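Long-range contacts in PAN2-PAN3 deadenylation complex catalytic subunit pan2 (Neurospora crassa, PDB 4CZX), which probably shortens poly(A) tails of mRNA as the catalytic subunit of the PAN deadenylation complex, this chain being that subunit's N-terminal WD40 domain: residues 265-269 with 280-286; 202-208 with 226-232; 62-67 with 94-100; 28-32 with 44-48. One frame throughout, in Å; residues are numbered along the deposited sequence.

In the fold
The chain folds into a seven-bladed beta-propeller, and the four contacts follow one another along it without nesting or crossing. Contact 4 comes first, closing an 11-residue loop that brings the entry to strand 32-35 against strand 41-45. Contact 3 closes a longer loop of 26 residues, setting strand 60-66, the last of that same sheet, against strand 93-96 and its turn in the next sheet. These two touch, through a weak bond from Arg66 to Lys48 O. Contact 2 pairs the two middle strands of a later blade, on the other side of the chain's centre from contacts 3 and 4. Contact 1 last closes the hairpin 267-272/279-283, its centre about 22 Å from that of contact 2.

Contact 1: residues 265-269 with 280-286; sequences AGQIH and QVCYTQP
Two different first torsions lay Gln267 beside Tyr283: the glutamine sends CG opposite its backbone N (chi1 176°) and stays extended, whereas the tyrosine ring stands opposite its own carbonyl carbon (chi1 -60°). The two side chains run the same way, and Gln267 CD comes to 3.5 Å from Tyr283 CE1, the amide inclined to the ring. The amide oxygen is held from within the same segment by His269, whose NE2 donates to Gln267 OE1 at 2.9 Å with the oxygen near the imidazole plane. A face of that imidazole receives Val281 CG2 in a CH-pi contact, 4.0 Å from the ring centroid, while Phe242 meets the ring edge-to-face. Beneath lies the antiparallel hairpin formed by the third and fourth strands of a propeller blade, extended by strand 258-262 beyond His269 and by strand 2-3 beyond Val281. Its hydrogen-bonded pair is Ile268 with Cys282, Ile268 N to Cys282 O at 2.9 Å being nearly straight (173°); on the face away from Gln267 and Tyr283, Ile268 CB packs on Cys282 SG at 3.8 Å. Gly266 O takes two donors from one residue, Thr284 OG1 at 2.7 Å and, through a bent N-H from above the carbonyl plane, Thr284 N at 3.2 Å. A side chain on Gly266 would collide with Thr284 OG1 and Pro286 CD.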
loop_
_atom_site.group_PDB
_atom_site.type_symbol
_atom_site.label_atom_id
_atom_site.label_comp_id
_atom_site.label_asym_id
_atom_site.label_seq_id
_atom_site.Cartn_x
_atom_site.Cartn_y
_atom_site.Cartn_z
ATOM N N ALA A 265 33.945 2.797 -27.471
ATOM C CA ALA A 265 33.464 1.737 -28.354
ATOM C C ALA A 265 33.858 0.346 -27.849
ATOM O O ALA A 265 33.603 -0.665 -28.506
ATOM C CB ALA A 265 33.984 1.952 -29.765
ATOM N N GLY A 266 34.494 0.297 -26.687
ATOM C CA GLY A 266 34.886 -0.977 -26.102
ATOM C C GLY A 266 36.206 -1.530 -26.614
ATOM O O GLY A 266 36.529 -2.698 -26.378
ATOM N N GLN A 267 36.968 -0.702 -27.325
ATOM C CA GLN A 267 38.319 -1.082 -27.717
ATOM C C GLN A 267 39.248 -0.950 -26.520
ATOM O O GLN A 267 39.229 0.061 -25.820
ATOM C CB GLN A 267 38.827 -0.226 -28.875
ATOM C CG GLN A 267 40.267 -0.531 -29.251
ATOM C CD GLN A 267 40.742 0.242 -30.463
ATOM O OE1 GLN A 267 41.935 0.244 -30.777
ATOM N NE2 GLN A 267 39.813 0.903 -31.154
ATOM N N ILE A 268 40.056 -1.978 -26.289
ATOM C CA ILE A 268 40.922 -2.031 -25.119
ATOM C C ILE A 268 42.387 -2.237 -25.506
ATOM O O ILE A 268 42.700 -3.086 -26.345
ATOM C CB ILE A 268 40.494 -3.162 -24.165
ATOM C CG1 ILE A 268 39.077 -2.913 -23.640
ATOM C CG2 ILE A 268 41.467 -3.297 -23.007
ATOM C CD1 ILE A 268 38.570 -4.018 -22.750
ATOM N N HIS A 269 43.275 -1.441 -24.914
ATOM C CA HIS A 269 44.713 -1.662 -25.042
ATOM C C HIS A 269 45.288 -2.051 -23.692
ATOM O O HIS A 269 45.001 -1.401 -22.685
ATOM C CB HIS A 269 45.440 -0.420 -25.554
ATOM C CG HIS A 269 45.091 -0.042 -26.961
ATOM N ND1 HIS A 269 45.834 0.865 -27.687
ATOM C CD2 HIS A 269 44.083 -0.438 -27.772
ATOM C CE1 HIS A 269 45.300 1.007 -28.887
ATOM N NE2 HIS A 269 44.233 0.231 -28.963
ATOM N N GLN A 280 48.958 -4.984 -26.231
ATOM C CA GLN A 280 48.002 -5.933 -26.782
ATOM C C GLN A 280 46.677 -5.235 -27.024
ATOM O O GLN A 280 46.172 -4.531 -26.151
ATOM C CB GLN A 280 47.794 -7.131 -25.847
ATOM C CG GLN A 280 48.979 -8.078 -25.760
ATOM C CD GLN A 280 48.554 -9.516 -25.497
ATOM O OE1 GLN A 280 48.163 -9.872 -24.383
ATOM N NE2 GLN A 280 48.623 -10.349 -26.533
ATOM N N VAL A 281 46.118 -5.437 -28.209
ATOM C CA VAL A 281 44.847 -4.826 -28.562
ATOM C C VAL A 281 43.744 -5.877 -28.617
ATOM O O VAL A 281 43.931 -6.965 -29.164
ATOM C CB VAL A 281 44.934 -4.097 -29.922
ATOM C CG1 VAL A 281 43.611 -3.426 -30.261
ATOM C CG2 VAL A 281 46.065 -3.080 -29.905
ATOM N N CYS A 282 42.593 -5.551 -28.042
ATOM C CA CYS A 282 41.426 -6.396 -28.206
ATOM C C CYS A 282 40.161 -5.553 -28.305
ATOM O O CYS A 282 40.156 -4.349 -28.026
ATOM C CB CYS A 282 41.315 -7.406 -27.059
ATOM S SG CYS A 282 41.217 -6.660 -25.435
ATOM N N TYR A 283 39.088 -6.196 -28.729
ATOM C CA TYR A 283 37.830 -5.508 -28.909
ATOM C C TYR A 283 36.748 -6.235 -28.134
ATOM O O TYR A 283 36.822 -7.450 -27.927
ATOM C CB TYR A 283 37.474 -5.415 -30.392
ATOM C CG TYR A 283 38.502 -4.678 -31.224
ATOM C CD1 TYR A 283 38.494 -3.292 -31.302
ATOM C CD2 TYR A 283 39.474 -5.368 -31.935
ATOM C CE1 TYR A 283 39.429 -2.613 -32.064
ATOM C CE2 TYR A 283 40.412 -4.700 -32.697
ATOM C CZ TYR A 283 40.386 -3.322 -32.758
ATOM O OH TYR A 283 41.319 -2.652 -33.517
ATOM N N THR A 284 35.768 -5.474 -27.673
ATOM C CA THR A 284 34.584 -6.038 -27.050
ATOM C C THR A 284 33.404 -5.612 -27.912
ATOM O O THR A 284 33.574 -4.818 -28.838
ATOM C CB THR A 284 34.416 -5.567 -25.599
ATOM O OG1 THR A 284 34.367 -4.138 -25.563
ATOM C CG2 THR A 284 35.600 -6.037 -24.748
ATOM N N GLN A 285 32.215 -6.138 -27.644
ATOM C CA GLN A 285 31.078 -5.808 -28.503
ATOM C C GLN A 285 29.958 -5.172 -27.719
ATOM O O GLN A 285 28.869 -5.737 -27.638
ATOM C CB GLN A 285 30.550 -7.057 -29.211
ATOM C CG GLN A 285 31.616 -8.077 -29.568
ATOM C CD GLN A 285 32.636 -7.537 -30.548
ATOM O OE1 GLN A 285 32.361 -6.598 -31.297
ATOM N NE2 GLN A 285 33.826 -8.128 -30.545
ATOM N N PRO A 286 30.214 -3.999 -27.122
ATOM C CA PRO A 286 29.131 -3.410 -26.328
ATOM C C PRO A 286 27.971 -2.987 -27.221
ATOM O O PRO A 286 28.195 -2.543 -28.346
ATOM C CB PRO A 286 29.798 -2.202 -25.662
ATOM C CG PRO A 286 30.913 -1.827 -26.581
ATOM C CD PRO A 286 31.368 -3.093 -27.261
#

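Contact 2: residues 202-208 with 226-232; sequences NDFIVTC and VKVFDLK
The two phenyl rings, Phe204 and Phe229, lie on opposite faces of the strand pair, and each is met obliquely across it. Phe204 CD1 reaches Val228 CG1 at 4.2 Å, the two side chains running alongside; Met237 and Met251 also touch Phe204. Phe229 receives Ile205 CD1 at 3.9 Å from its CD2, and its ring meets Trp188 with planes at about 45°. Ile205 also lies across Leu231, CG1 to CG at 3.8 Å, filling the angle between it and Phe229. An alanine in place of Ile205 would lack everything beyond CB, CG1 and CD1 included, and would probably open a gap there and let the Phe229 ring shift. The backbones are the second and third strands of a blade, antiparallel at 164°, with hydrogen-bonded pairs Ile205-Phe229 and Thr207-Lys227. Ile205 N to Phe229 O measures 2.8 Å and Thr207 N to Lys227 O 3.0 Å, the latter in the carbonyl plane. Beyond the strands Leu231 N reaches Asp203 O at 2.8 Å, but from well above the carbonyl plane. Phe229-Asp230 probably holds the place of the Trp-Asp pair that names WD repeats. Thr207 OG1, set between its backbone N and carbonyl carbon (chi1 63°), lies 3.3 Å from Lys227 CB and bonds His191 NE2; Asp203 pairs with Arg163. Polar Thr207 and Asp203 thus take loop partners, while a backbone ladder joins largely apolar faces.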
loop_
_atom_site.group_PDB
_atom_site.type_symbol
_atom_site.label_atom_id
_atom_site.label_comp_id
_atom_site.label_asym_id
_atom_site.label_seq_id
_atom_site.Cartn_x
_atom_site.Cartn_y
_atom_site.Cartn_z
ATOM N N ASN A 202 50.985 1.780 -6.212
ATOM C CA ASN A 202 51.922 2.450 -5.322
ATOM C C ASN A 202 52.940 3.274 -6.118
ATOM O O ASN A 202 53.543 4.197 -5.575
ATOM C CB ASN A 202 52.650 1.441 -4.398
ATOM C CG ASN A 202 51.723 0.841 -3.340
ATOM O OD1 ASN A 202 50.728 1.456 -2.936
ATOM N ND2 ASN A 202 52.044 -0.370 -2.891
ATOM N N ASP A 203 53.120 2.963 -7.404
ATOM C CA ASP A 203 54.133 3.656 -8.206
ATOM C C ASP A 203 53.598 4.643 -9.253
ATOM O O ASP A 203 54.364 5.467 -9.768
ATOM C CB ASP A 203 55.028 2.644 -8.922
ATOM C CG ASP A 203 55.846 1.809 -7.960
ATOM O OD1 ASP A 203 56.064 2.249 -6.805
ATOM O OD2 ASP A 203 56.275 0.712 -8.371
ATOM N N PHE A 204 52.312 4.562 -9.590
ATOM C CA PHE A 204 51.768 5.396 -10.663
ATOM C C PHE A 204 50.387 5.972 -10.390
ATOM O O PHE A 204 49.588 5.387 -9.659
ATOM C CB PHE A 204 51.675 4.603 -11.974
ATOM C CG PHE A 204 52.988 4.042 -12.446
ATOM C CD1 PHE A 204 53.869 4.823 -13.178
ATOM C CD2 PHE A 204 53.328 2.730 -12.171
ATOM C CE1 PHE A 204 55.087 4.292 -13.614
ATOM C CE2 PHE A 204 54.545 2.200 -12.603
ATOM C CZ PHE A 204 55.412 2.986 -13.328
ATOM N N ILE A 205 50.116 7.123 -11.002
ATOM C CA ILE A 205 48.744 7.559 -11.243
ATOM C C ILE A 205 48.475 7.552 -12.742
ATOM O O ILE A 205 49.349 7.923 -13.535
ATOM C CB ILE A 205 48.457 8.975 -10.718
ATOM C CG1 ILE A 205 49.078 9.196 -9.339
ATOM C CG2 ILE A 205 46.935 9.249 -10.728
ATOM C CD1 ILE A 205 48.912 10.623 -8.845
ATOM N N VAL A 206 47.275 7.124 -13.128
ATOM C CA VAL A 206 46.848 7.219 -14.518
ATOM C C VAL A 206 45.447 7.833 -14.581
ATOM O O VAL A 206 44.582 7.535 -13.753
ATOM C CB VAL A 206 46.864 5.845 -15.231
ATOM C CG1 VAL A 206 48.287 5.439 -15.599
ATOM C CG2 VAL A 206 46.170 4.769 -14.369
ATOM N N THR A 207 45.225 8.725 -15.545
ATOM C CA THR A 207 43.918 9.361 -15.664
ATOM C C THR A 207 43.448 9.450 -17.100
ATOM O O THR A 207 44.260 9.472 -18.036
ATOM C CB THR A 207 43.889 10.801 -15.083
ATOM O OG1 THR A 207 44.778 11.641 -15.834
ATOM C CG2 THR A 207 44.264 10.811 -13.599
ATOM N N CYS A 208 42.127 9.503 -17.247
ATOM C CA CYS A 208 41.473 9.835 -18.506
ATOM C C CYS A 208 40.651 11.103 -18.298
ATOM O O CYS A 208 40.117 11.320 -17.221
ATOM C CB CYS A 208 40.560 8.695 -18.966
ATOM S SG CYS A 208 41.396 7.126 -19.194
ATOM N N VAL A 226 46.245 8.661 -22.222
ATOM C CA VAL A 226 46.135 8.529 -20.781
ATOM C C VAL A 226 47.267 9.340 -20.149
ATOM O O VAL A 226 48.420 9.232 -20.578
ATOM C CB VAL A 226 46.225 7.056 -20.346
ATOM C CG1 VAL A 226 46.359 6.950 -18.827
ATOM C CG2 VAL A 226 45.017 6.287 -20.836
ATOM N N LYS A 227 46.943 10.170 -19.163
ATOM C CA LYS A 227 47.977 10.918 -18.450
ATOM C C LYS A 227 48.611 10.047 -17.368
ATOM O O LYS A 227 47.923 9.288 -16.701
ATOM C CB LYS A 227 47.403 12.192 -17.839
ATOM C CG LYS A 227 47.192 13.315 -18.848
ATOM C CD LYS A 227 48.535 13.693 -19.502
ATOM C CE LYS A 227 48.593 15.166 -19.852
ATOM N NZ LYS A 227 49.106 15.970 -18.705
ATOM N N VAL A 228 49.930 10.152 -17.216
ATOM C CA VAL A 228 50.671 9.281 -16.302
ATOM C C VAL A 228 51.554 10.077 -15.349
ATOM O O VAL A 228 52.274 10.989 -15.764
ATOM C CB VAL A 228 51.567 8.280 -17.086
ATOM C CG1 VAL A 228 52.302 7.321 -16.131
ATOM C CG2 VAL A 228 50.739 7.514 -18.113
ATOM N N PHE A 229 51.518 9.704 -14.074
ATOM C CA PHE A 229 52.314 10.367 -13.048
ATOM C C PHE A 229 53.105 9.343 -12.234
ATOM O O PHE A 229 52.564 8.310 -11.844
ATOM C CB PHE A 229 51.411 11.197 -12.126
ATOM C CG PHE A 229 52.165 12.080 -11.171
ATOM C CD1 PHE A 229 52.516 13.369 -11.539
ATOM C CD2 PHE A 229 52.506 11.628 -9.901
ATOM C CE1 PHE A 229 53.206 14.192 -10.672
ATOM C CE2 PHE A 229 53.206 12.447 -9.028
ATOM C CZ PHE A 229 53.558 13.740 -9.423
ATOM N N ASP A 230 54.379 9.644 -11.996
ATOM C CA ASP A 230 55.291 8.789 -11.240
ATOM C C ASP A 230 55.151 9.069 -9.752
ATOM O O ASP A 230 55.597 10.107 -9.280
ATOM C CB ASP A 230 56.734 9.036 -11.707
ATOM C CG ASP A 230 57.776 8.183 -10.970
ATOM O OD1 ASP A 230 57.472 7.529 -9.943
ATOM O OD2 ASP A 230 58.933 8.193 -11.438
ATOM N N LEU A 231 54.543 8.143 -9.014
ATOM C CA LEU A 231 54.267 8.356 -7.593
ATOM C C LEU A 231 55.506 8.142 -6.731
ATOM O O LEU A 231 55.626 8.714 -5.646
ATOM C CB LEU A 231 53.143 7.430 -7.108
ATOM C CG LEU A 231 51.759 8.040 -6.901
ATOM C CD1 LEU A 231 50.907 7.156 -6.000
ATOM C CD2 LEU A 231 51.839 9.473 -6.361
ATOM N N LYS A 232 56.423 7.315 -7.221
ATOM C CA LYS A 232 57.636 6.997 -6.491
ATOM C C LYS A 232 58.538 8.225 -6.416
ATOM O O LYS A 232 59.008 8.602 -5.343
ATOM C CB LYS A 232 58.359 5.823 -7.159
ATOM C CG LYS A 232 59.498 5.217 -6.347
ATOM C CD LYS A 232 60.258 4.190 -7.178
ATOM C CE LYS A 232 61.545 3.746 -6.494
ATOM N NZ LYS A 232 61.280 3.053 -5.202
#

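Contact 3: residues 62-67 with 94-100; sequences FTAFRI and YMAARSG
This contact is a junction between neighbouring propeller blades: Thr63 and Phe65, on the outermost strand of one, meet the third strand of the next and the turn that follows it. Its hydrogen bond across the seam runs from Thr63 OG1 to Arg98 O, 2.8 Å, with the hydroxyl almost on the C=O axis (172°). A chi1 of 54° puts OG1 between the backbone N and carbonyl carbon, and it also bonds Ser53 OG. A valine in place of Thr63 would lack that hydroxyl, and both Arg98 O and Ser53 OG would probably lose this partner. Arg98 sits in a type I turn from Ala97 to Gly100, and its guanidinium forms a salt bridge with Asp36 that also spans the junction. Gly100 CA lies over one face of the Phe65 ring, 3.8 Å from the centroid, a CH-pi contact; a CB on Gly100 would lie tight against Phe65 CD2. Ala96 CB comes obliquely to the same ring, 4.1 Å from CE1, and Phe65 CE1 approaches the edge of Tyr94 at 4.4 Å from CE2. Ile67 crosses Tyr94 at an angle, its CB 3.6 Å from CD2. Another protein chain of the assembly puts an aromatic side chain edge-to-face on Tyr94. Largely apolar side chains packed between neighbouring sheets are typical of the junction between successive beta-propeller blades, here supplemented by a hydroxyl bond and a salt bridge.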
loop_
_atom_site.group_PDB
_atom_site.type_symbol
_atom_site.label_atom_id
_atom_site.label_comp_id
_atom_site.label_asym_id
_atom_site.label_seq_id
_atom_site.Cartn_x
_atom_site.Cartn_y
_atom_site.Cartn_z
ATOM N N PHE A 62 23.274 -12.439 -7.256
ATOM C CA PHE A 62 23.458 -12.838 -5.859
ATOM C C PHE A 62 22.504 -12.061 -4.964
ATOM O O PHE A 62 21.444 -12.563 -4.615
ATOM C CB PHE A 62 24.912 -12.640 -5.399
ATOM C CG PHE A 62 25.155 -13.063 -3.968
ATOM C CD1 PHE A 62 24.731 -14.305 -3.519
ATOM C CD2 PHE A 62 25.788 -12.216 -3.072
ATOM C CE1 PHE A 62 24.936 -14.699 -2.205
ATOM C CE2 PHE A 62 25.997 -12.606 -1.750
ATOM C CZ PHE A 62 25.565 -13.844 -1.320
ATOM N N THR A 63 22.868 -10.833 -4.604
ATOM C CA THR A 63 21.998 -10.013 -3.773
ATOM C C THR A 63 21.721 -8.673 -4.436
ATOM O O THR A 63 22.408 -8.279 -5.380
ATOM C CB THR A 63 22.593 -9.758 -2.376
ATOM O OG1 THR A 63 23.910 -9.214 -2.513
ATOM C CG2 THR A 63 22.652 -11.066 -1.546
ATOM N N ALA A 64 20.704 -7.976 -3.943
ATOM C CA ALA A 64 20.374 -6.661 -4.477
ATOM C C ALA A 64 19.528 -5.909 -3.470
ATOM O O ALA A 64 18.602 -6.479 -2.876
ATOM C CB ALA A 64 19.655 -6.781 -5.822
ATOM N N PHE A 65 19.860 -4.637 -3.262
ATOM C CA PHE A 65 19.153 -3.814 -2.283
ATOM C C PHE A 65 19.465 -2.344 -2.500
ATOM O O PHE A 65 20.528 -1.995 -3.003
ATOM C CB PHE A 65 19.512 -4.237 -0.846
ATOM C CG PHE A 65 20.986 -4.491 -0.632
ATOM C CD1 PHE A 65 21.835 -3.467 -0.233
ATOM C CD2 PHE A 65 21.515 -5.753 -0.823
ATOM C CE1 PHE A 65 23.215 -3.708 -0.034
ATOM C CE2 PHE A 65 22.891 -5.995 -0.649
ATOM C CZ PHE A 65 23.733 -4.975 -0.245
ATOM N N ARG A 66 18.527 -1.486 -2.124
ATOM C CA ARG A 66 18.720 -0.056 -2.280
ATOM C C ARG A 66 19.512 0.475 -1.096
ATOM O O ARG A 66 19.240 0.124 0.045
ATOM C CB ARG A 66 17.376 0.670 -2.409
ATOM C CG ARG A 66 17.558 2.093 -2.939
ATOM C CD ARG A 66 16.200 2.857 -3.035
ATOM N NE ARG A 66 15.254 2.253 -3.972
ATOM C CZ ARG A 66 15.366 2.319 -5.296
ATOM N NH1 ARG A 66 16.402 2.940 -5.837
ATOM N NH2 ARG A 66 14.451 1.755 -6.082
ATOM N N ILE A 67 20.507 1.316 -1.357
ATOM C CA ILE A 67 21.418 1.720 -0.286
ATOM C C ILE A 67 21.188 3.161 0.218
ATOM O O ILE A 67 21.844 3.600 1.164
ATOM C CB ILE A 67 22.914 1.510 -0.725
ATOM C CG1 ILE A 67 23.267 2.244 -2.028
ATOM C CG2 ILE A 67 23.171 0.020 -0.927
ATOM C CD1 ILE A 67 23.583 3.728 -1.875
ATOM N N TYR A 94 26.723 4.278 3.324
ATOM C CA TYR A 94 26.013 3.107 3.830
ATOM C C TYR A 94 26.948 1.916 3.838
ATOM O O TYR A 94 27.749 1.754 2.920
ATOM C CB TYR A 94 24.789 2.813 2.957
ATOM C CG TYR A 94 23.941 1.649 3.426
ATOM C CD1 TYR A 94 23.264 1.705 4.639
ATOM C CD2 TYR A 94 23.787 0.517 2.637
ATOM C CE1 TYR A 94 22.468 0.644 5.079
ATOM C CE2 TYR A 94 22.982 -0.555 3.066
ATOM C CZ TYR A 94 22.336 -0.481 4.286
ATOM O OH TYR A 94 21.552 -1.538 4.711
ATOM N N MET A 95 26.843 1.073 4.863
ATOM C CA MET A 95 27.614 -0.156 4.883
ATOM C C MET A 95 26.722 -1.346 5.203
ATOM O O MET A 95 25.912 -1.291 6.123
ATOM C CB MET A 95 28.745 -0.082 5.903
ATOM C CG MET A 95 29.625 -1.323 5.852
ATOM S SD MET A 95 31.052 -1.233 6.941
ATOM C CE MET A 95 31.762 -2.841 6.618
ATOM N N ALA A 96 26.862 -2.411 4.426
ATOM C CA ALA A 96 26.052 -3.605 4.630
ATOM C C ALA A 96 26.911 -4.819 4.351
ATOM O O ALA A 96 27.886 -4.733 3.609
ATOM C CB ALA A 96 24.823 -3.593 3.720
ATOM N N ALA A 97 26.549 -5.946 4.944
ATOM C CA ALA A 97 27.184 -7.208 4.612
ATOM C C ALA A 97 26.800 -7.530 3.181
ATOM O O ALA A 97 25.831 -6.970 2.660
ATOM C CB ALA A 97 26.740 -8.313 5.578
ATOM N N ARG A 98 27.535 -8.435 2.547
ATOM C CA ARG A 98 27.267 -8.790 1.158
ATOM C C ARG A 98 25.919 -9.505 1.006
ATOM O O ARG A 98 25.340 -9.536 -0.085
ATOM C CB ARG A 98 28.419 -9.640 0.614
ATOM C CG ARG A 98 29.704 -8.828 0.469
ATOM C CD ARG A 98 30.966 -9.690 0.340
ATOM N NE ARG A 98 32.122 -8.828 0.063
ATOM C CZ ARG A 98 32.858 -8.245 1.003
ATOM N NH1 ARG A 98 32.590 -8.452 2.293
ATOM N NH2 ARG A 98 33.880 -7.470 0.663
ATOM N N SER A 99 25.440 -10.062 2.119
ATOM C CA SER A 99 24.090 -10.617 2.254
ATOM C C SER A 99 22.969 -9.592 2.070
ATOM O O SER A 99 21.841 -9.945 1.707
ATOM C CB SER A 99 23.936 -11.242 3.632
ATOM O OG SER A 99 24.149 -10.259 4.632
ATOM N N GLY A 100 23.276 -8.333 2.363
ATOM C CA GLY A 100 22.270 -7.288 2.405
ATOM C C GLY A 100 21.923 -6.868 3.830
ATOM O O GLY A 100 21.202 -5.887 4.016
#

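Contact 4: residues 28-32 with 44-48; sequences GPAST and IGTQK
Gly45 O is approached twice by the segment 28-32: Ser31 N donates to it at 2.9 Å (163°), from above the carbonyl plane, and Ala30 CA adds a C-H...O contact at 3.2 Å. One residue on, the direction reverses, with Gly45 N giving its hydrogen to Thr32 O at 2.9 Å. Apolar contact accompanies these bonds where Ala30 CB rests on Ile44 CG2 at 3.6 Å. Gly45 suits this place, since a CB on it would lie tight against both Ser31 OG and Thr32 CG2. The contact belongs to the predicted first WD repeat, where the loop leading into the first strand of a blade is laid against the second strand, around Gly45. Further along, Gln47 reaches back to the loop. Its CG stands opposite the carbonyl carbon (chi1 -61°) and a second bend at chi2 (-64°) folds the amide over, so that NE2 donates to Pro29 O at 2.9 Å. The acceptor lies near the amide plane of Gln47, though the donor itself stands above the carbonyl plane of Pro29. A water joins the same two segments, giving a hydrogen to Gly28 O at 2.7 Å and accepting one from Gln47 N at 3.1 Å. Thr46 OG1 accepts from Lys48 N in an ST turn and also bonds Asp24. Ser31 OG is hydrogen-bonded to Leu75 O, and Ala30 O to His292 NE2.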
loop_
_atom_site.group_PDB
_atom_site.type_symbol
_atom_site.label_atom_id
_atom_site.label_comp_id
_atom_site.label_asym_id
_atom_site.label_seq_id
_atom_site.Cartn_x
_atom_site.Cartn_y
_atom_site.Cartn_z
ATOM N N GLY A 28 17.935 5.399 -15.980
ATOM C CA GLY A 28 19.118 5.319 -16.825
ATOM C C GLY A 28 20.012 4.113 -16.567
ATOM O O GLY A 28 19.670 3.232 -15.783
ATOM N N PRO A 29 21.168 4.066 -17.237
ATOM C CA PRO A 29 22.109 2.943 -17.113
ATOM C C PRO A 29 22.825 2.928 -15.775
ATOM O O PRO A 29 22.598 3.801 -14.933
ATOM C CB PRO A 29 23.105 3.200 -18.250
ATOM C CG PRO A 29 23.131 4.694 -18.349
ATOM C CD PRO A 29 21.679 5.109 -18.142
ATOM N N ALA A 30 23.694 1.938 -15.586
ATOM C CA ALA A 30 24.483 1.842 -14.365
ATOM C C ALA A 30 25.252 3.140 -14.084
ATOM O O ALA A 30 25.655 3.855 -15.011
ATOM C CB ALA A 30 25.445 0.652 -14.451
ATOM N N SER A 31 25.419 3.445 -12.803
ATOM C CA SER A 31 26.096 4.655 -12.351
ATOM C C SER A 31 27.549 4.362 -12.012
ATOM O O SER A 31 28.398 5.268 -12.004
ATOM C CB SER A 31 25.384 5.234 -11.124
ATOM O OG SER A 31 25.396 4.283 -10.061
ATOM N N THR A 32 27.833 3.097 -11.706
ATOM C CA THR A 32 29.197 2.678 -11.378
ATOM C C THR A 32 29.240 1.148 -11.320
ATOM O O THR A 32 28.204 0.497 -11.108
ATOM C CB THR A 32 29.670 3.293 -10.030
ATOM O OG1 THR A 32 31.044 2.969 -9.789
ATOM C CG2 THR A 32 28.817 2.776 -8.858
ATOM N N ILE A 44 27.149 -3.563 -9.169
ATOM C CA ILE A 44 26.655 -2.578 -10.148
ATOM C C ILE A 44 25.672 -1.639 -9.467
ATOM O O ILE A 44 24.774 -2.094 -8.754
ATOM C CB ILE A 44 25.963 -3.270 -11.350
ATOM C CG1 ILE A 44 26.891 -4.316 -11.975
ATOM C CG2 ILE A 44 25.437 -2.246 -12.378
ATOM C CD1 ILE A 44 26.260 -5.098 -13.098
ATOM N N GLY A 45 25.834 -0.329 -9.663
ATOM C CA GLY A 45 24.908 0.619 -9.068
ATOM C C GLY A 45 23.950 1.236 -10.082
ATOM O O GLY A 45 24.288 1.331 -11.260
ATOM N N THR A 46 22.755 1.633 -9.633
ATOM C CA THR A 46 21.780 2.331 -10.496
ATOM C C THR A 46 21.717 3.824 -10.206
ATOM O O THR A 46 22.233 4.301 -9.196
ATOM C CB THR A 46 20.315 1.779 -10.340
ATOM O OG1 THR A 46 19.729 2.296 -9.137
ATOM C CG2 THR A 46 20.272 0.245 -10.330
ATOM N N GLN A 47 21.019 4.552 -11.076
ATOM C CA GLN A 47 20.913 5.997 -10.972
ATOM C C GLN A 47 20.046 6.446 -9.792
ATOM O O GLN A 47 19.911 7.648 -9.554
ATOM C CB GLN A 47 20.351 6.580 -12.286
ATOM C CG GLN A 47 21.226 6.313 -13.517
ATOM C CD GLN A 47 22.571 6.991 -13.410
ATOM O OE1 GLN A 47 22.697 8.018 -12.742
ATOM N NE2 GLN A 47 23.599 6.411 -14.054
ATOM N N LYS A 48 19.436 5.491 -9.081
ATOM C CA LYS A 48 18.610 5.808 -7.915
ATOM C C LYS A 48 19.116 5.079 -6.669
ATOM O O LYS A 48 18.442 5.027 -5.640
ATOM C CB LYS A 48 17.137 5.460 -8.172
ATOM C CG LYS A 48 16.452 6.394 -9.190
ATOM C CD LYS A 48 15.191 5.747 -9.767
ATOM C CE LYS A 48 14.062 5.666 -8.738
ATOM N NZ LYS A 48 13.076 4.565 -9.022
HETATM O O HOH W 1 19.027 3.502 -13.145
#